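Local coordinates for filamentation induced by cAMP protein Fic (Desulfovibrio alaskensis, PDB 4RGL), which belongs to the Fic/DOC family of largely helical proteins and carries a C-terminal domain of the helix-turn-helix class, at residues G30-L35 with R253-T258; E99-S104 with L109-E114; R218-D223 with L245-D250. All coordinates share one frame; numbering follows the deposited sequence.

Contact 1 joins the end of helix 16-32, early in the chain, to the C-terminal part of helix 238-257, closing a loop of 217 residues inside which both other contacts nest. Contact 2 is the most local, folding the link after helix 82-95 back onto helix 106-117, with its two segments only five residues apart. After it, in series, contact 3 joins the junction of helices 214-219 and 221-234 to an earlier part of helix 238-257, just ahead of the piece used in contact 1. Helix 238-257 is thus tied twice, by apolar contact and by charge. Contact 2 lies apart, its centre about 28 Å from that of contact 1 and about 25 Å from that of contact 3.

Contact 1. Residues G30-L35 with R253-T258; sequences GRYTVL and REAVST
Tyr32 and Val256 mark the closest approach of the two backbones, with 6.2 Å between Tyr32 CA and Val256 CA, where the last turn of helix 16-32 draws up to the C-terminal part of helix 238-257. The contact is small and wholly apolar, one aromatic ring and two aliphatic side chains packing together two helices far apart in sequence. Tyr32 holds CG anti to its backbone N (chi1 -172°), and this brings the ring nearer to 253-258 than the CB lies. Two neighbouring ring carbons do the touching: CE1 of Tyr32 is 3.7 Å from Ala255 CB, and CD1 of Tyr32 is 3.8 Å from Val256 CG2. Both methyl groups approach the ring obliquely. The same Val256 branch also comes within 4.1 Å of Tyr32 CB, so the valine lies against the base of the aromatic side chain while the alanine meets it further out. CG2, the Val256 methyl next to the backbone N, makes these contacts. Away from the ring, side-chain hydroxyls within 253-258 bond to backbone carbonyls: Ser257 OG donates to Glu254 O at 3.0 Å, and Thr258 OG1 to Ala255 O at 2.7 Å, each from above the carbonyl plane. Thr33, the first residue to depart from helical geometry, donates its OG1 to Ile29 O and so bonds back to the turn it leaves. Together with Tyr32 it packs on Leu207 from a loop. Arg253 forms a salt bridge with Glu24 of helix 16-32, while Glu254 rests on Thr215 and Val216 of helix 214-219.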
loop_
_atom_site.group_PDB
_atom_site.type_symbol
_atom_site.label_atom_id
_atom_site.label_comp_id
_atom_site.label_asym_id
_atom_site.label_seq_id
_atom_site.Cartn_x
_atom_site.Cartn_y
_atom_site.Cartn_z
ATOM N N GLY A 30 1.991 9.888 -15.364
ATOM C CA GLY A 30 1.501 9.958 -16.737
ATOM C C GLY A 30 1.568 8.618 -17.444
ATOM O O GLY A 30 0.802 8.368 -18.371
ATOM N N ARG A 31 2.490 7.736 -16.990
ATOM C CA ARG A 31 2.596 6.353 -17.466
ATOM C C ARG A 31 1.806 5.403 -16.549
ATOM O O ARG A 31 1.005 4.600 -17.030
ATOM C CB ARG A 31 4.069 5.919 -17.531
ATOM C CG ARG A 31 4.707 6.094 -18.891
ATOM C CD ARG A 31 6.161 5.659 -18.865
ATOM N NE ARG A 31 6.681 5.394 -20.209
ATOM C CZ ARG A 31 6.754 4.178 -20.747
ATOM N NH1 ARG A 31 6.372 3.111 -20.052
ATOM N NH2 ARG A 31 7.235 4.016 -21.973
ATOM N N TYR A 32 2.019 5.526 -15.209
ATOM C CA TYR A 32 1.360 4.696 -14.170
ATOM C C TYR A 32 -0.172 4.634 -14.388
ATOM O O TYR A 32 -0.819 3.687 -13.936
ATOM C CB TYR A 32 1.680 5.261 -12.759
ATOM C CG TYR A 32 1.216 4.389 -11.605
ATOM C CD1 TYR A 32 1.864 3.190 -11.306
ATOM C CD2 TYR A 32 0.268 4.854 -10.693
ATOM C CE1 TYR A 32 1.501 2.422 -10.198
ATOM C CE2 TYR A 32 -0.087 4.104 -9.568
ATOM C CZ TYR A 32 0.531 2.886 -9.327
ATOM O OH TYR A 32 0.177 2.136 -8.229
ATOM N N THR A 33 -0.736 5.637 -15.094
ATOM C CA THR A 33 -2.155 5.655 -15.429
ATOM C C THR A 33 -2.368 4.918 -16.778
ATOM O O THR A 33 -2.156 3.708 -16.848
ATOM C CB THR A 33 -2.686 7.110 -15.455
ATOM O OG1 THR A 33 -1.855 7.896 -16.314
ATOM C CG2 THR A 33 -2.739 7.739 -14.060
ATOM N N VAL A 34 -2.733 5.667 -17.858
ATOM C CA VAL A 34 -2.967 5.107 -19.213
ATOM C C VAL A 34 -3.755 3.751 -19.112
ATOM O O VAL A 34 -4.905 3.742 -18.662
ATOM C CB VAL A 34 -1.629 4.930 -20.006
ATOM C CG1 VAL A 34 -1.903 4.626 -21.478
ATOM C CG2 VAL A 34 -0.750 6.165 -19.874
ATOM N N LEU A 35 -3.109 2.622 -19.493
ATOM C CA LEU A 35 -3.721 1.293 -19.410
ATOM C C LEU A 35 -3.080 0.478 -18.286
ATOM O O LEU A 35 -3.523 -0.643 -18.009
ATOM C CB LEU A 35 -3.592 0.543 -20.766
ATOM C CG LEU A 35 -4.878 0.481 -21.651
ATOM C CD1 LEU A 35 -5.934 -0.421 -21.032
ATOM C CD2 LEU A 35 -5.440 1.881 -21.930
ATOM N N ARG A 253 8.318 4.778 -9.057
ATOM C CA ARG A 253 9.222 4.244 -10.063
ATOM C C ARG A 253 9.310 2.704 -9.950
ATOM O O ARG A 253 9.190 2.019 -10.957
ATOM C CB ARG A 253 10.609 4.885 -9.930
ATOM C CG ARG A 253 11.542 4.607 -11.109
ATOM C CD ARG A 253 12.586 5.704 -11.262
ATOM N NE ARG A 253 13.324 5.940 -10.018
ATOM C CZ ARG A 253 14.201 6.927 -9.853
ATOM N NH1 ARG A 253 14.446 7.779 -10.843
ATOM N NH2 ARG A 253 14.828 7.077 -8.695
ATOM N N GLU A 254 9.438 2.159 -8.704
ATOM C CA GLU A 254 9.491 0.696 -8.519
ATOM C C GLU A 254 8.091 0.071 -8.719
ATOM O O GLU A 254 7.979 -1.143 -8.863
ATOM C CB GLU A 254 10.071 0.306 -7.124
ATOM C CG GLU A 254 9.144 0.577 -5.944
ATOM C CD GLU A 254 9.426 -0.265 -4.701
ATOM O OE1 GLU A 254 9.604 -1.497 -4.850
ATOM O OE2 GLU A 254 9.316 0.282 -3.579
ATOM N N ALA A 255 7.042 0.912 -8.777
ATOM C CA ALA A 255 5.677 0.447 -9.010
ATOM C C ALA A 255 5.439 0.162 -10.493
ATOM O O ALA A 255 4.683 -0.744 -10.829
ATOM C CB ALA A 255 4.683 1.477 -8.511
ATOM N N VAL A 256 6.085 0.941 -11.382
ATOM C CA VAL A 256 5.931 0.780 -12.830
ATOM C C VAL A 256 6.869 -0.348 -13.342
ATOM O O VAL A 256 6.543 -1.020 -14.325
ATOM C CB VAL A 256 6.195 2.123 -13.578
ATOM C CG1 VAL A 256 6.047 1.953 -15.088
ATOM C CG2 VAL A 256 5.266 3.220 -13.069
ATOM N N SER A 257 8.006 -0.580 -12.640
ATOM C CA SER A 257 8.990 -1.605 -13.031
ATOM C C SER A 257 8.448 -3.037 -12.802
ATOM O O SER A 257 8.915 -3.979 -13.449
ATOM C CB SER A 257 10.293 -1.419 -12.261
ATOM O OG SER A 257 10.108 -1.647 -10.873
ATOM N N THR A 258 7.482 -3.197 -11.856
ATOM C CA THR A 258 6.885 -4.512 -11.549
ATOM C C THR A 258 6.063 -5.032 -12.754
ATOM O O THR A 258 6.018 -6.244 -12.994
ATOM C CB THR A 258 6.015 -4.431 -10.279
ATOM O OG1 THR A 258 5.039 -3.401 -10.441
ATOM C CG2 THR A 258 6.841 -4.180 -9.016
#

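Contact 2. Residues E99-S104 with L109-E114; sequences EDWDAS and LLAAHE
Trp101 lays its indole against Ala112 in a CH-pi contact, with Ala111 touching obliquely, and so joins a connecting loop to helix 106-117 in this largely helical Fic-family protein. In the CH-pi contact Ala112 CB stands over one face of the six-membered ring, 3.7 Å from the Trp101 ring centroid and 17° off the ring normal, displaced toward the rim. The backbone joins in, since Ala112 CA is 3.7 Å from both CZ2 and CH2 of Trp101. CG of Trp101 sits opposite its own carbonyl carbon across the first torsion (chi1 -52°), sending the indole to the helix.

The loop has hydrogen bonds of its own. Asp102 OD1 accepts from Ser104 N at 3.1 Å with its anti lone pair, forming an Asx turn, and Ser104 OG adds a second bond to the same oxygen at 2.7 Å, from above the carboxylate plane. Two donors of Ser104 thus meet one oxygen at the turn before helix 106-117. On the helix, the His113 ring is gripped at both nitrogens, by Gly125 N and Asp187 O, and stacks with Phe185.

Among the apolar neighbours, Leu109 and Ala112 rest on Trp196 of helix 189-202, whose NE1 also bonds to Ala103 O. Ala111 reaches the indole at its five-membered part, where its CB comes obliquely to within 4.1 Å of Trp101 NE1.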
loop_
_atom_site.group_PDB
_atom_site.type_symbol
_atom_site.label_atom_id
_atom_site.label_comp_id
_atom_site.label_asym_id
_atom_site.label_seq_id
_atom_site.Cartn_x
_atom_site.Cartn_y
_atom_site.Cartn_z
ATOM N N GLU A 99 -11.984 6.860 1.703
ATOM C CA GLU A 99 -12.955 7.416 0.749
ATOM C C GLU A 99 -13.881 8.446 1.440
ATOM O O GLU A 99 -14.285 9.427 0.815
ATOM C CB GLU A 99 -13.792 6.280 0.112
ATOM C CG GLU A 99 -14.698 6.737 -1.037
ATOM C CD GLU A 99 -13.976 7.176 -2.304
ATOM O OE1 GLU A 99 -13.149 6.389 -2.820
ATOM O OE2 GLU A 99 -14.339 8.244 -2.851
ATOM N N ASP A 100 -14.152 8.247 2.747
ATOM C CA ASP A 100 -15.071 9.100 3.515
ATOM C C ASP A 100 -14.448 10.464 3.886
ATOM O O ASP A 100 -15.189 11.395 4.228
ATOM C CB ASP A 100 -15.507 8.382 4.819
ATOM C CG ASP A 100 -16.130 7.008 4.616
ATOM O OD1 ASP A 100 -16.670 6.754 3.507
ATOM O OD2 ASP A 100 -16.154 6.216 5.591
ATOM N N TRP A 101 -13.096 10.555 3.927
ATOM C CA TRP A 101 -12.441 11.701 4.548
ATOM C C TRP A 101 -11.887 12.724 3.546
ATOM O O TRP A 101 -11.325 12.366 2.505
ATOM C CB TRP A 101 -11.309 11.245 5.459
ATOM C CG TRP A 101 -11.723 10.214 6.459
ATOM C CD1 TRP A 101 -12.852 10.221 7.224
ATOM C CD2 TRP A 101 -10.952 9.093 6.895
ATOM N NE1 TRP A 101 -12.881 9.111 8.029
ATOM C CE2 TRP A 101 -11.714 8.414 7.868
ATOM C CE3 TRP A 101 -9.686 8.590 6.552
ATOM C CZ2 TRP A 101 -11.263 7.246 8.489
ATOM C CZ3 TRP A 101 -9.248 7.423 7.156
ATOM C CH2 TRP A 101 -10.026 6.771 8.121
ATOM N N ASP A 102 -11.982 14.006 3.934
ATOM C CA ASP A 102 -11.330 15.130 3.297
ATOM C C ASP A 102 -10.200 15.603 4.218
ATOM O O ASP A 102 -10.440 15.849 5.404
ATOM C CB ASP A 102 -12.362 16.257 3.018
ATOM C CG ASP A 102 -11.810 17.461 2.270
ATOM O OD1 ASP A 102 -10.712 17.942 2.643
ATOM O OD2 ASP A 102 -12.542 18.016 1.421
ATOM N N ALA A 103 -8.958 15.611 3.713
ATOM C CA ALA A 103 -7.757 15.844 4.531
ATOM C C ALA A 103 -7.812 17.181 5.338
ATOM O O ALA A 103 -7.095 17.322 6.330
ATOM C CB ALA A 103 -6.528 15.832 3.654
ATOM N N SER A 104 -8.644 18.134 4.915
ATOM C CA SER A 104 -8.706 19.438 5.579
ATOM C C SER A 104 -9.785 19.469 6.697
ATOM O O SER A 104 -9.856 20.448 7.450
ATOM C CB SER A 104 -8.982 20.539 4.562
ATOM O OG SER A 104 -10.204 20.315 3.877
ATOM N N LEU A 109 -10.141 13.843 10.547
ATOM C CA LEU A 109 -8.853 13.506 11.160
ATOM C C LEU A 109 -9.068 12.755 12.472
ATOM O O LEU A 109 -8.385 11.759 12.732
ATOM C CB LEU A 109 -8.020 14.793 11.406
ATOM C CG LEU A 109 -6.593 14.593 11.990
ATOM C CD1 LEU A 109 -5.685 13.924 10.993
ATOM C CD2 LEU A 109 -5.991 15.918 12.411
ATOM N N LEU A 110 -10.050 13.201 13.277
ATOM C CA LEU A 110 -10.353 12.580 14.561
ATOM C C LEU A 110 -11.023 11.223 14.361
ATOM O O LEU A 110 -10.662 10.259 15.036
ATOM C CB LEU A 110 -11.251 13.503 15.406
ATOM C CG LEU A 110 -10.677 14.908 15.679
ATOM C CD1 LEU A 110 -11.664 15.758 16.407
ATOM C CD2 LEU A 110 -9.358 14.833 16.450
ATOM N N ALA A 111 -11.945 11.127 13.382
ATOM C CA ALA A 111 -12.607 9.859 13.050
ATOM C C ALA A 111 -11.571 8.782 12.630
ATOM O O ALA A 111 -11.716 7.606 12.994
ATOM C CB ALA A 111 -13.621 10.078 11.934
ATOM N N ALA A 112 -10.507 9.201 11.911
ATOM C CA ALA A 112 -9.437 8.300 11.490
ATOM C C ALA A 112 -8.626 7.815 12.688
ATOM O O ALA A 112 -8.333 6.619 12.792
ATOM C CB ALA A 112 -8.526 9.001 10.494
ATOM N N HIS A 113 -8.275 8.739 13.608
ATOM C CA HIS A 113 -7.508 8.397 14.807
ATOM C C HIS A 113 -8.295 7.411 15.691
ATOM O O HIS A 113 -7.700 6.488 16.266
ATOM C CB HIS A 113 -7.151 9.657 15.595
ATOM C CG HIS A 113 -6.311 9.387 16.800
ATOM N ND1 HIS A 113 -6.858 9.377 18.070
ATOM C CD2 HIS A 113 -5.004 9.043 16.882
ATOM C CE1 HIS A 113 -5.862 9.071 18.884
ATOM N NE2 HIS A 113 -4.726 8.860 18.211
ATOM N N GLU A 114 -9.647 7.573 15.743
ATOM C CA GLU A 114 -10.530 6.667 16.473
ATOM C C GLU A 114 -10.424 5.230 15.914
ATOM O O GLU A 114 -10.184 4.298 16.679
ATOM C CB GLU A 114 -11.998 7.175 16.417
ATOM C CG GLU A 114 -13.069 6.080 16.533
ATOM C CD GLU A 114 -13.036 5.226 17.791
ATOM O OE1 GLU A 114 -12.430 5.659 18.798
ATOM O OE2 GLU A 114 -13.629 4.126 17.769
#

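Contact 3. Residues R218-D223 with L245-D250; sequences RDRQED and LGALRD
The guanidinium of Arg220 meets Asp250 at its edge, near its plane, and lies obliquely beside the backbone of Gly246 and Ala247; the nearest of those atoms, Ala247 CA, is 4.0 Å from Arg220 NH1. The guanidinium and carboxylate planes stand 67° apart, so the two groups do not pair in a flat, two-oxygen fashion. Both terminal nitrogens turn to a single oxygen instead: Arg220 NH2 reaches Asp250 OD2 at 2.6 Å, from above the carboxylate plane, and Arg220 NH1 reaches Asp250 OD2 at 2.9 Å, nearly along the C-O bond. Neither bond is straight, with angles at hydrogen of 143° and 131°, as expected when two donors share one acceptor. The arginine spans the gap with an extended chain from CG to NE, meeting the aspartate side chain at about a right angle.

The other carboxylate oxygen is held from within the helix. Arg249 grips it side-on, Arg249 NE at 3.0 Å and Arg249 NH2 at 2.8 Å from Asp250 OD1, the latter on the syn lone pair, and Arg253 adds a further salt bridge to OD1. Arg220 also touches Phe243 of helix 238-257.

Arg220, Arg249 and Asp250 thus form a salt-bridge network, in which the Arg220-Asp250 pair ties the junction of helices 214-219 and 221-234 to helix 238-257. With arginines on both oxygens, Asp250 probably stays ionised, its negative charge balancing the arginines gathered round it.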
loop_
_atom_site.group_PDB
_atom_site.type_symbol
_atom_site.label_atom_id
_atom_site.label_comp_id
_atom_site.label_asym_id
_atom_site.label_seq_id
_atom_site.Cartn_x
_atom_site.Cartn_y
_atom_site.Cartn_z
ATOM N N ARG A 218 10.697 3.044 5.515
ATOM C CA ARG A 218 11.129 2.029 6.490
ATOM C C ARG A 218 12.600 1.634 6.256
ATOM O O ARG A 218 13.351 1.448 7.216
ATOM C CB ARG A 218 10.228 0.788 6.402
ATOM C CG ARG A 218 10.598 -0.326 7.384
ATOM C CD ARG A 218 9.976 -1.640 6.963
ATOM N NE ARG A 218 10.473 -2.070 5.653
ATOM C CZ ARG A 218 9.833 -2.922 4.860
ATOM N NH1 ARG A 218 8.647 -3.401 5.210
ATOM N NH2 ARG A 218 10.349 -3.258 3.685
ATOM N N ASP A 219 13.005 1.504 4.986
ATOM C CA ASP A 219 14.363 1.111 4.649
ATOM C C ASP A 219 15.338 2.299 4.807
ATOM O O ASP A 219 16.518 2.093 5.104
ATOM C CB ASP A 219 14.420 0.547 3.220
ATOM C CG ASP A 219 13.599 -0.731 3.031
ATOM O OD1 ASP A 219 13.199 -1.346 4.061
ATOM O OD2 ASP A 219 13.375 -1.127 1.865
ATOM N N ARG A 220 14.831 3.540 4.648
ATOM C CA ARG A 220 15.642 4.755 4.836
ATOM C C ARG A 220 15.299 5.417 6.166
ATOM O O ARG A 220 15.364 6.645 6.282
ATOM C CB ARG A 220 15.417 5.745 3.675
ATOM C CG ARG A 220 15.770 5.191 2.312
ATOM C CD ARG A 220 15.494 6.213 1.238
ATOM N NE ARG A 220 15.652 5.653 -0.098
ATOM C CZ ARG A 220 15.359 6.311 -1.211
ATOM N NH1 ARG A 220 14.884 7.553 -1.153
ATOM N NH2 ARG A 220 15.520 5.732 -2.394
ATOM N N GLN A 221 14.924 4.604 7.169
ATOM C CA GLN A 221 14.424 5.086 8.455
ATOM C C GLN A 221 15.451 6.007 9.162
ATOM O O GLN A 221 15.085 7.100 9.609
ATOM C CB GLN A 221 14.064 3.903 9.354
ATOM C CG GLN A 221 13.142 4.267 10.504
ATOM C CD GLN A 221 12.675 3.047 11.257
ATOM O OE1 GLN A 221 12.469 1.970 10.683
ATOM N NE2 GLN A 221 12.413 3.214 12.545
ATOM N N GLU A 222 16.739 5.579 9.229
ATOM C CA GLU A 222 17.789 6.372 9.885
ATOM C C GLU A 222 17.919 7.767 9.225
ATOM O O GLU A 222 17.992 8.773 9.932
ATOM C CB GLU A 222 19.141 5.631 9.847
ATOM C CG GLU A 222 20.231 6.313 10.669
ATOM C CD GLU A 222 21.605 5.673 10.565
ATOM O OE1 GLU A 222 22.136 5.586 9.433
ATOM O OE2 GLU A 222 22.201 5.380 11.628
ATOM N N ASP A 223 17.913 7.821 7.856
ATOM C CA ASP A 223 18.006 9.088 7.111
ATOM C C ASP A 223 16.724 9.891 7.256
ATOM O O ASP A 223 16.777 11.112 7.411
ATOM C CB ASP A 223 18.301 8.828 5.617
ATOM C CG ASP A 223 19.647 8.164 5.346
ATOM O OD1 ASP A 223 20.110 7.375 6.211
ATOM O OD2 ASP A 223 20.185 8.351 4.234
ATOM N N LEU A 245 9.569 13.663 -1.506
ATOM C CA LEU A 245 9.332 13.625 -2.962
ATOM C C LEU A 245 10.293 12.655 -3.629
ATOM O O LEU A 245 9.924 11.985 -4.595
ATOM C CB LEU A 245 9.465 15.023 -3.596
ATOM C CG LEU A 245 8.358 16.033 -3.253
ATOM C CD1 LEU A 245 8.652 17.383 -3.873
ATOM C CD2 LEU A 245 6.995 15.536 -3.710
ATOM N N GLY A 246 11.503 12.541 -3.069
ATOM C CA GLY A 246 12.489 11.577 -3.531
ATOM C C GLY A 246 12.028 10.155 -3.300
ATOM O O GLY A 246 11.983 9.352 -4.239
ATOM N N ALA A 247 11.572 9.861 -2.056
ATOM C CA ALA A 247 11.037 8.549 -1.693
ATOM C C ALA A 247 9.809 8.199 -2.543
ATOM O O ALA A 247 9.715 7.078 -3.058
ATOM C CB ALA A 247 10.675 8.521 -0.214
ATOM N N LEU A 248 8.887 9.185 -2.735
ATOM C CA LEU A 248 7.670 9.002 -3.539
ATOM C C LEU A 248 8.013 8.687 -4.978
ATOM O O LEU A 248 7.419 7.781 -5.563
ATOM C CB LEU A 248 6.790 10.251 -3.468
ATOM C CG LEU A 248 5.995 10.411 -2.178
ATOM C CD1 LEU A 248 5.593 11.846 -1.961
ATOM C CD2 LEU A 248 4.784 9.500 -2.171
ATOM N N ARG A 249 9.013 9.406 -5.546
ATOM C CA ARG A 249 9.501 9.149 -6.904
ATOM C C ARG A 249 10.029 7.729 -7.019
ATOM O O ARG A 249 9.652 7.005 -7.934
ATOM C CB ARG A 249 10.598 10.153 -7.278
ATOM C CG ARG A 249 11.269 9.850 -8.617
ATOM C CD ARG A 249 12.657 10.431 -8.679
ATOM N NE ARG A 249 13.549 9.824 -7.691
ATOM C CZ ARG A 249 14.813 10.190 -7.514
ATOM N NH1 ARG A 249 15.344 11.151 -8.262
ATOM N NH2 ARG A 249 15.557 9.600 -6.588
ATOM N N ASP A 250 10.893 7.321 -6.072
ATOM C CA ASP A 250 11.471 5.980 -6.057
ATOM C C ASP A 250 10.380 4.921 -5.896
ATOM O O ASP A 250 10.486 3.834 -6.468
ATOM C CB ASP A 250 12.503 5.857 -4.926
ATOM C CG ASP A 250 13.610 6.892 -5.005
ATOM O OD1 ASP A 250 13.969 7.295 -6.135
ATOM O OD2 ASP A 250 14.100 7.315 -3.942
#